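Local atomic coordinates of eukaryotic Translation Initiation 4E (Schistosoma mansoni, PDB entry 3HXI), a protein that probably recruits mRNA to translation initiation by binding the methylated guanosine cap at the 5' end of the message. Residues W29-F39 with Y65-K74. Numbering follows the deposited sequence. Where two conformers were deposited one is given.
Sequences WDECLEKVATF and YMFKSDIMPK. With GTG (7-methyl-guanosine-5'-triphosphate-5'-guanosine), chain C.
Tyr65 meets both Trp29 and Leu33 near the cap-binding end of the curved antiparallel eIF4E sheet. Strand 11-21 lies between strands 33-41 and 63-68, so no backbone pairing joins the two segments, and side chains make most of the contact. The Tyr65 hydroxyl reaches the indole edge in the ring plane, with OH 3.3 Å from Trp29 CZ2, and its oxygen also lies near the cap methyl C7X. One methyl of Leu33 sits over the phenol face: CD2 is 4.3 Å from the Tyr65 ring centroid and 26° off the normal, a CH-pi geometry.

Met66 takes up the other end of the contact, against helix 96-108, whose Ile108 touches both Met66 and Phe39. Its SD lies in the plane of the Phe39 ring, 3.8 Å from CZ, which defines an edge-on Met-aromatic contact. Within the type I turn from Lys68 to Ile71, one water links the segments, accepting from Lys35 NZ and donating to Ser69 O.

Pro73 centres an inverse gamma turn that brings the chain back alongside the edge of the Trp29 indole. Pro73 O approaches that edge, 3.6 Å from Trp29 CH2, and is buried without a hydrogen-bonding partner in the model, while Leu33 CD1 packs against the proline CG. With that edge lined by Tyr65, Pro73 and Lys74, one indole face carries the methylguanine: GTG C4A is 3.4 Å above the plane of Trp29, over its centre, as expected for the tryptophan-stacked cap of this family.

Lys74 lays CB against Trp29 CZ3, then bends at chi3 (-83°) to bring its amine to Asp30. The resulting salt bridge, NZ to Asp30 OD2 at 2.8 Å, uses the anti side of the carboxylate, 22° out of its plane.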
ATOM      1  N   TRP A  29       3.131 -13.909 -13.757  1.00 24.79           N
ATOM      2  CA  TRP A  29       3.229 -12.896 -12.705  1.00 24.51           C
ATOM      3  C   TRP A  29       2.227 -13.144 -11.561  1.00 23.94           C
ATOM      4  O   TRP A  29       2.604 -13.153 -10.386  1.00 22.88           O
ATOM      5  CB  TRP A  29       3.085 -11.472 -13.274  1.00 23.29           C
ATOM      6  CG  TRP A  29       3.285 -10.406 -12.210  1.00 22.19           C
ATOM      7  CD1 TRP A  29       4.462  -9.808 -11.850  1.00 21.70           C
ATOM      8  CD2 TRP A  29       2.271  -9.832 -11.375  1.00 21.01           C
ATOM      9  NE1 TRP A  29       4.236  -8.882 -10.832  1.00 22.12           N
ATOM     10  CE2 TRP A  29       2.902  -8.892 -10.523  1.00 19.18           C
ATOM     11  CE3 TRP A  29       0.889 -10.020 -11.266  1.00 20.04           C
ATOM     12  CZ2 TRP A  29       2.191  -8.155  -9.560  1.00 23.12           C
ATOM     13  CZ3 TRP A  29       0.182  -9.281 -10.322  1.00 21.14           C
ATOM     14  CH2 TRP A  29       0.839  -8.358  -9.480  1.00 22.13           C
ATOM     15  N   ASP A  30       0.958 -13.359 -11.898  1.00 24.13           N
ATOM     16  CA  ASP A  30      -0.058 -13.487 -10.851  1.00 26.34           C
ATOM     17  C   ASP A  30       0.083 -14.774 -10.036  1.00 26.34           C
ATOM     18  O   ASP A  30      -0.372 -14.843  -8.901  1.00 27.48           O
ATOM     19  CB  ASP A  30      -1.479 -13.324 -11.420  1.00 27.11           C
ATOM     20  CG  ASP A  30      -1.843 -14.383 -12.441  1.00 31.49           C
ATOM     21  OD1 ASP A  30      -0.952 -15.090 -12.952  1.00 34.83           O
ATOM     22  OD2 ASP A  30      -3.050 -14.495 -12.746  1.00 39.52           O
ATOM     23  N   GLU A  31       0.725 -15.783 -10.625  1.00 25.42           N
ATOM     24  CA  GLU A  31       0.971 -17.063  -9.958  1.00 25.31           C
ATOM     25  C   GLU A  31       2.085 -16.958  -8.913  1.00 24.23           C
ATOM     26  O   GLU A  31       2.272 -17.866  -8.101  1.00 23.24           O
ATOM     27  CB  GLU A  31       1.333 -18.131 -10.991  1.00 26.10           C
ATOM     28  CG  GLU A  31       0.205 -18.412 -11.967  1.00 27.63           C
ATOM     29  CD  GLU A  31       0.533 -19.476 -12.986  1.00 29.15           C
ATOM     30  OE1 GLU A  31       1.658 -19.486 -13.536  1.00 27.63           O
ATOM     31  OE2 GLU A  31      -0.370 -20.296 -13.260  1.00 34.17           O
ATOM     32  N   CYS A  32       2.828 -15.854  -8.946  1.00 22.89           N
ATOM     33  CA  CYS A  32       3.894 -15.623  -7.976  1.00 22.11           C
ATOM     34  C   CYS A  32       3.364 -14.987  -6.695  1.00 21.35           C
ATOM     35  O   CYS A  32       4.103 -14.882  -5.712  1.00 21.38           O
ATOM     36  CB  CYS A  32       5.001 -14.739  -8.555  1.00 21.97           C
ATOM     37  SG  CYS A  32       5.938 -15.448  -9.945  1.00 24.23           S
ATOM     38  N   LEU A  33       2.094 -14.586  -6.726  1.00 20.66           N
ATOM     39  CA  LEU A  33       1.403 -14.001  -5.579  1.00 20.19           C
ATOM     40  C   LEU A  33       0.787 -15.084  -4.719  1.00 20.82           C
ATOM     41  O   LEU A  33       0.195 -16.045  -5.241  1.00 22.30           O
ATOM     42  CB  LEU A  33       0.286 -13.077  -6.043  1.00 20.38           C
ATOM     43  CG  LEU A  33       0.710 -11.757  -6.662  1.00 19.91           C
ATOM     44  CD1 LEU A  33      -0.464 -11.151  -7.429  1.00 20.81           C
ATOM     45  CD2 LEU A  33       1.241 -10.788  -5.604  1.00 19.11           C
ATOM     46  N   GLU A  34       0.897 -14.941  -3.405  1.00 19.31           N
ATOM     47  CA  GLU A  34       0.160 -15.876  -2.539  1.00 19.93           C
ATOM     48  C   GLU A  34      -0.391 -15.177  -1.325  1.00 19.40           C
ATOM     49  O   GLU A  34       0.288 -14.351  -0.738  1.00 17.99           O
ATOM     50  CB  GLU A  34       1.010 -17.093  -2.144  1.00 19.68           C
ATOM     51  CG  GLU A  34       2.112 -16.829  -1.138  1.00 20.54           C
ATOM     52  CD  GLU A  34       3.150 -17.949  -1.069  1.00 21.24           C
ATOM     53  OE1 GLU A  34       3.292 -18.743  -2.031  1.00 22.55           O
ATOM     54  OE2 GLU A  34       3.841 -18.021  -0.040  1.00 26.96           O
ATOM     55  N   LYS A  35      -1.629 -15.515  -0.978  1.00 19.95           N
ATOM     56  CA  LYS A  35      -2.329 -14.873   0.125  1.00 21.37           C
ATOM     57  C   LYS A  35      -1.918 -15.534   1.425  1.00 21.74           C
ATOM     58  O   LYS A  35      -2.208 -16.712   1.642  1.00 22.02           O
ATOM     59  CB  LYS A  35      -3.849 -15.001  -0.047  1.00 21.58           C
ATOM     60  CG  LYS A  35      -4.657 -14.005   0.843  1.00 22.63           C
ATOM     61  CD  LYS A  35      -6.178 -14.286   0.827  1.00 24.87           C
ATOM     62  CE  LYS A  35      -6.814 -14.052  -0.537  1.00 29.93           C
ATOM     63  NZ  LYS A  35      -8.242 -14.503  -0.537  1.00 30.64           N
ATOM     64  N   VAL A  36      -1.264 -14.782   2.296  1.00 21.50           N
ATOM     65  CA  VAL A  36      -0.772 -15.352   3.561  1.00 22.95           C
ATOM     66  C   VAL A  36      -1.627 -14.989   4.777  1.00 23.75           C
ATOM     67  O   VAL A  36      -1.440 -15.563   5.848  1.00 23.67           O
ATOM     68  CB  VAL A  36       0.720 -15.019   3.804  1.00 23.16           C
ATOM     69  CG1 VAL A  36       1.594 -15.666   2.729  1.00 23.53           C
ATOM     70  CG2 VAL A  36       0.953 -13.496   3.873  1.00 23.66           C
ATOM     71  N   ALA A  37      -2.560 -14.048   4.615  1.00 24.09           N
ATOM     72  CA  ALA A  37      -3.507 -13.702   5.677  1.00 24.05           C
ATOM     73  C   ALA A  37      -4.649 -12.810   5.203  1.00 24.01           C
ATOM     74  O   ALA A  37      -4.518 -12.084   4.210  1.00 22.65           O
ATOM     75  CB  ALA A  37      -2.783 -13.073   6.868  1.00 24.27           C
ATOM     76  N   THR A  38      -5.789 -12.936   5.886  1.00 23.44           N
ATOM     77  CA  THR A  38      -6.927 -12.027   5.775  1.00 23.79           C
ATOM     78  C   THR A  38      -7.278 -11.636   7.205  1.00 23.63           C
ATOM     79  O   THR A  38      -7.422 -12.505   8.067  1.00 24.14           O
ATOM     80  CB  THR A  38      -8.167 -12.672   5.092  1.00 24.43           C
ATOM     81  OG1 THR A  38      -7.874 -12.981   3.723  1.00 26.79           O
ATOM     82  CG2 THR A  38      -9.362 -11.717   5.126  1.00 25.84           C
ATOM     83  N   PHE A  39      -7.386 -10.339   7.473  1.00 22.89           N
ATOM     84  CA  PHE A  39      -7.641  -9.867   8.841  1.00 22.87           C
ATOM     85  C   PHE A  39      -8.690  -8.748   8.852  1.00 21.91           C
ATOM     86  O   PHE A  39      -8.928  -8.106   7.829  1.00 21.83           O
ATOM     87  CB  PHE A  39      -6.338  -9.433   9.534  1.00 23.06           C
ATOM     88  CG  PHE A  39      -5.664  -8.249   8.890  1.00 23.29           C
ATOM     89  CD1 PHE A  39      -6.034  -6.957   9.229  1.00 23.01           C
ATOM     90  CD2 PHE A  39      -4.664  -8.432   7.925  1.00 22.24           C
ATOM     91  CE1 PHE A  39      -5.423  -5.852   8.617  1.00 22.97           C
ATOM     92  CE2 PHE A  39      -4.050  -7.331   7.314  1.00 20.61           C
ATOM     93  CZ  PHE A  39      -4.433  -6.046   7.665  1.00 23.38           C
ATOM     94  N   TYR A  65       2.062  -7.074  -0.531  1.00 18.44           N
ATOM     95  CA  TYR A  65       0.830  -6.418  -1.003  1.00 17.35           C
ATOM     96  C   TYR A  65      -0.223  -6.502   0.086  1.00 18.25           C
ATOM     97  O   TYR A  65      -0.491  -7.603   0.597  1.00 17.80           O
ATOM     98  CB  TYR A  65       0.284  -7.139  -2.253  1.00 18.48           C
ATOM     99  CG  TYR A  65       1.036  -6.869  -3.551  1.00 16.26           C
ATOM    100  CD1 TYR A  65       0.485  -6.020  -4.531  1.00 16.78           C
ATOM    101  CD2 TYR A  65       2.293  -7.451  -3.799  1.00 18.91           C
ATOM    102  CE1 TYR A  65       1.166  -5.755  -5.720  1.00 18.91           C
ATOM    103  CE2 TYR A  65       2.984  -7.195  -4.988  1.00 15.97           C
ATOM    104  CZ  TYR A  65       2.409  -6.344  -5.947  1.00 18.28           C
ATOM    105  OH  TYR A  65       3.074  -6.052  -7.131  1.00 19.35           O
ATOM    106  N   MET A  66      -0.837  -5.369   0.434  1.00 16.50           N
ATOM    107  CA  MET A  66      -1.977  -5.392   1.364  1.00 18.49           C
ATOM    108  C   MET A  66      -3.176  -4.693   0.736  1.00 17.51           C
ATOM    109  O   MET A  66      -3.121  -3.482   0.469  1.00 16.87           O
ATOM    110  CB  MET A  66      -1.647  -4.765   2.722  1.00 17.24           C
ATOM    111  CG  MET A  66      -2.826  -4.867   3.724  1.00 22.30           C
ATOM    112  SD  MET A  66      -2.710  -3.805   5.178  1.00 21.87           S
ATOM    113  CE  MET A  66      -3.133  -2.209   4.457  1.00 22.62           C
ATOM    114  N   PHE A  67      -4.236  -5.466   0.485  1.00 16.86           N
ATOM    115  CA  PHE A  67      -5.409  -4.989  -0.249  1.00 17.41           C
ATOM    116  C   PHE A  67      -6.721  -5.293   0.473  1.00 17.89           C
ATOM    117  O   PHE A  67      -6.829  -6.316   1.141  1.00 17.09           O
ATOM    118  CB  PHE A  67      -5.420  -5.617  -1.657  1.00 18.17           C
ATOM    119  CG  PHE A  67      -4.572  -4.855  -2.646  1.00 16.62           C
ATOM    120  CD1 PHE A  67      -5.161  -4.107  -3.663  1.00 15.85           C
ATOM    121  CD2 PHE A  67      -3.183  -4.847  -2.526  1.00 15.22           C
ATOM    122  CE1 PHE A  67      -4.366  -3.352  -4.568  1.00 17.40           C
ATOM    123  CE2 PHE A  67      -2.380  -4.097  -3.423  1.00 14.06           C
ATOM    124  CZ  PHE A  67      -2.979  -3.354  -4.438  1.00 16.64           C
ATOM    125  N   LYS A  68      -7.721  -4.421   0.329  1.00 18.82           N
ATOM    126  CA  LYS A  68      -9.062  -4.722   0.847  1.00 19.15           C
ATOM    127  C   LYS A  68      -9.415  -6.083   0.283  1.00 20.19           C
ATOM    128  O   LYS A  68      -9.191  -6.330  -0.914  1.00 20.34           O
ATOM    129  CB  LYS A  68     -10.094  -3.645   0.439  1.00 19.19           C
ATOM    130  CG  LYS A  68      -9.818  -2.308   1.095  1.00 18.64           C
ATOM    131  CD  LYS A  68     -10.934  -1.300   0.938  1.00 21.07           C
ATOM    132  CE  LYS A  68     -10.580   0.024   1.597  1.00 21.43           C
ATOM    133  NZ  LYS A  68     -11.569   1.062   1.223  1.00 23.69           N
ATOM    134  N   SER A  69      -9.942  -6.968   1.146  1.00 21.35           N
ATOM    135  CA  SER A  69     -10.095  -8.395   0.835  0.50 21.34           C
ATOM    136  C   SER A  69     -10.820  -8.714  -0.476  1.00 22.15           C
ATOM    137  O   SER A  69     -10.526  -9.714  -1.125  1.00 23.08           O
ATOM    138  CB  SER A  69     -10.787  -9.126   1.993  0.50 21.48           C
ATOM    139  OG  SER A  69     -12.055  -8.558   2.263  0.50 19.88           O
ATOM    140  N   ASP A  70     -11.767  -7.871  -0.863  1.00 22.59           N
ATOM    141  CA  ASP A  70     -12.523  -8.119  -2.105  1.00 23.76           C
ATOM    142  C   ASP A  70     -11.770  -7.741  -3.381  1.00 22.74           C
ATOM    143  O   ASP A  70     -12.251  -7.985  -4.490  1.00 22.60           O
ATOM    144  CB  ASP A  70     -13.873  -7.405  -2.069  1.00 25.35           C
ATOM    145  CG  ASP A  70     -14.924  -8.193  -1.305  1.00 31.08           C
ATOM    146  OD1 ASP A  70     -14.786  -9.435  -1.213  1.00 34.34           O
ATOM    147  OD2 ASP A  70     -15.886  -7.570  -0.806  1.00 38.60           O
ATOM    148  N   ILE A  71     -10.593  -7.149  -3.208  1.00 21.59           N
ATOM    149  CA  ILE A  71      -9.816  -6.624  -4.328  1.00 21.85           C
ATOM    150  C   ILE A  71      -8.553  -7.453  -4.505  1.00 21.54           C
ATOM    151  O   ILE A  71      -7.706  -7.503  -3.612  1.00 21.01           O
ATOM    152  CB  ILE A  71      -9.397  -5.152  -4.082  1.00 20.81           C
ATOM    153  CG1 ILE A  71     -10.621  -4.298  -3.734  1.00 22.09           C
ATOM    154  CG2 ILE A  71      -8.651  -4.599  -5.319  1.00 20.66           C
ATOM    155  CD1 ILE A  71     -10.297  -2.873  -3.379  1.00 22.65           C
ATOM    156  N   MET A  72      -8.435  -8.105  -5.655  1.00 22.46           N
ATOM    157  CA  MET A  72      -7.231  -8.832  -5.995  1.00 23.92           C
ATOM    158  C   MET A  72      -6.095  -7.829  -6.191  1.00 22.30           C
ATOM    159  O   MET A  72      -6.316  -6.726  -6.717  1.00 20.68           O
ATOM    160  CB  MET A  72      -7.441  -9.658  -7.271  1.00 24.48           C
ATOM    161  CG  MET A  72      -8.263 -10.916  -7.046  1.00 27.40           C
ATOM    162  SD  MET A  72      -8.480 -11.851  -8.568  1.00 32.51           S
ATOM    163  CE  MET A  72      -9.587 -10.759  -9.470  1.00 31.55           C
ATOM    164  N   PRO A  73      -4.884  -8.181  -5.724  1.00 22.17           N
ATOM    165  CA  PRO A  73      -3.760  -7.257  -5.858  1.00 22.02           C
ATOM    166  C   PRO A  73      -3.136  -7.278  -7.257  1.00 23.03           C
ATOM    167  O   PRO A  73      -1.967  -7.635  -7.411  1.00 23.35           O
ATOM    168  CB  PRO A  73      -2.764  -7.790  -4.821  1.00 22.44           C
ATOM    169  CG  PRO A  73      -3.011  -9.252  -4.810  1.00 21.56           C
ATOM    170  CD  PRO A  73      -4.494  -9.423  -5.016  1.00 21.57           C
ATOM    171  N   LYS A  74      -3.908  -6.903  -8.274  1.00 22.30           N
ATOM    172  CA  LYS A  74      -3.391  -6.879  -9.634  1.00 23.13           C
ATOM    173  C   LYS A  74      -4.208  -5.918 -10.475  1.00 21.30           C
ATOM    174  O   LYS A  74      -5.357  -5.611 -10.131  1.00 21.43           O
ATOM    175  CB  LYS A  74      -3.347  -8.292 -10.256  1.00 22.96           C
ATOM    176  CG  LYS A  74      -4.700  -8.961 -10.479  1.00 26.81           C
ATOM    177  CD  LYS A  74      -4.565 -10.496 -10.641  1.00 27.48           C
ATOM    178  CE  LYS A  74      -4.190 -10.928 -12.067  1.00 32.75           C
ATOM    179  NZ  LYS A  74      -4.706 -12.311 -12.393  1.00 32.85           N
TER
HETATM  180  PA  GTG C 501       7.338  -4.246 -11.021  1.00 21.25           P
HETATM  181  O1A GTG C 501       7.841  -5.363 -10.148  1.00 20.05           O
HETATM  182  O2A GTG C 501       6.348  -3.220 -10.514  1.00 23.21           O
HETATM  183  O3A GTG C 501       8.530  -3.430 -11.723  1.00 21.39           O
HETATM  184  PB  GTG C 501      10.091  -3.447 -11.416  1.00 22.28           P
HETATM  185  O1B GTG C 501      10.367  -3.174  -9.958  1.00 21.88           O
HETATM  186  O2B GTG C 501      10.715  -2.549 -12.480  1.00 20.60           O
HETATM  187  O3B GTG C 501      10.454  -4.960 -11.818  1.00 20.52           O
HETATM  188  N9A GTG C 501       3.200  -6.782 -13.293  1.00 21.80           N
HETATM  189  C8A GTG C 501       3.264  -5.952 -12.247  1.00 20.77           C
HETATM  190  N7A GTG C 501       2.014  -5.762 -11.768  1.00 20.35           N
HETATM  191  C7X GTG C 501       1.704  -4.899 -10.601  1.00 20.75           C
HETATM  192  C5A GTG C 501       1.182  -6.479 -12.526  1.00 20.56           C
HETATM  193  C6A GTG C 501      -0.208  -6.644 -12.477  1.00 22.64           C
HETATM  194  O6A GTG C 501      -0.932  -6.082 -11.622  1.00 20.99           O
HETATM  195  N1A GTG C 501      -0.783  -7.436 -13.415  1.00 22.15           N
HETATM  196  C2A GTG C 501      -0.009  -8.066 -14.355  1.00 22.57           C
HETATM  197  N2A GTG C 501      -0.555  -8.862 -15.292  1.00 22.37           N
HETATM  198  N3A GTG C 501       1.332  -7.906 -14.393  1.00 21.59           N
HETATM  199  C4A GTG C 501       1.931  -7.123 -13.480  1.00 21.15           C
HETATM  200  O5D GTG C 501       6.635  -4.941 -12.258  1.00 21.02           O
HETATM  201  C5D GTG C 501       7.384  -5.852 -13.056  1.00 20.59           C
HETATM  202  C4D GTG C 501       6.472  -6.478 -14.087  1.00 21.64           C
HETATM  203  O4D GTG C 501       5.529  -7.301 -13.414  1.00 20.99           O
HETATM  204  C3D GTG C 501       5.647  -5.478 -14.871  1.00 23.31           C
HETATM  205  O3D GTG C 501       6.397  -4.917 -15.947  1.00 22.81           O
HETATM  206  C2D GTG C 501       4.495  -6.337 -15.334  1.00 23.34           C
HETATM  207  O2D GTG C 501       4.887  -7.098 -16.486  1.00 23.97           O
HETATM  208  C1D GTG C 501       4.306  -7.277 -14.149  1.00 22.42           C
HETATM  209  PG  GTG C 501      11.847  -5.723 -11.576  1.00 21.25           P
HETATM  210  O1G GTG C 501      12.684  -5.101 -10.504  1.00 21.42           O
HETATM  211  O2G GTG C 501      12.463  -6.018 -12.932  1.00 22.85           O
HETATM  212  O5E GTG C 501      11.274  -7.118 -11.020  1.00 22.25           O
HETATM  213  C5E GTG C 501      10.729  -7.196  -9.704  1.00 20.85           C
HETATM  214  C4E GTG C 501      10.353  -8.629  -9.388  1.00 22.56           C
HETATM  215  O4E GTG C 501       9.319  -9.043 -10.286  1.00 21.11           O
HETATM  216  C3E GTG C 501      11.496  -9.604  -9.601  1.00 23.30           C
HETATM  217  O3E GTG C 501      11.274 -10.710  -8.710  1.00 24.31           O
HETATM  218  C2E GTG C 501      11.310 -10.102 -11.027  1.00 22.62           C
HETATM  219  O2E GTG C 501      11.880 -11.403 -11.247  1.00 22.59           O
HETATM  220  C1E GTG C 501       9.790 -10.132 -11.103  1.00 24.52           C
HETATM  221  N9B GTG C 501       9.170  -9.954 -12.431  1.00 24.29           N
HETATM  222  C8B GTG C 501       9.479  -8.699 -13.076  1.00 26.24           C
HETATM  223  N7B GTG C 501       8.693  -8.817 -14.300  1.00 26.72           N
HETATM  224  C5B GTG C 501       8.013 -10.003 -14.263  1.00 26.85           C
HETATM  225  C6B GTG C 501       7.073 -10.658 -15.189  1.00 27.70           C
HETATM  226  O6B GTG C 501       6.783 -10.056 -16.257  1.00 26.90           O
HETATM  227  N1B GTG C 501       6.584 -11.884 -14.846  1.00 26.77           N
HETATM  228  C2B GTG C 501       6.931 -12.506 -13.666  1.00 27.23           C
HETATM  229  N2B GTG C 501       6.428 -13.721 -13.336  1.00 26.10           N
HETATM  230  N3B GTG C 501       7.787 -11.953 -12.772  1.00 26.54           N
HETATM  231  C4B GTG C 501       8.319 -10.740 -13.024  1.00 25.36           C
HETATM  232  O   HOH W   1      -9.198 -11.995   0.306  1.00 27.92           O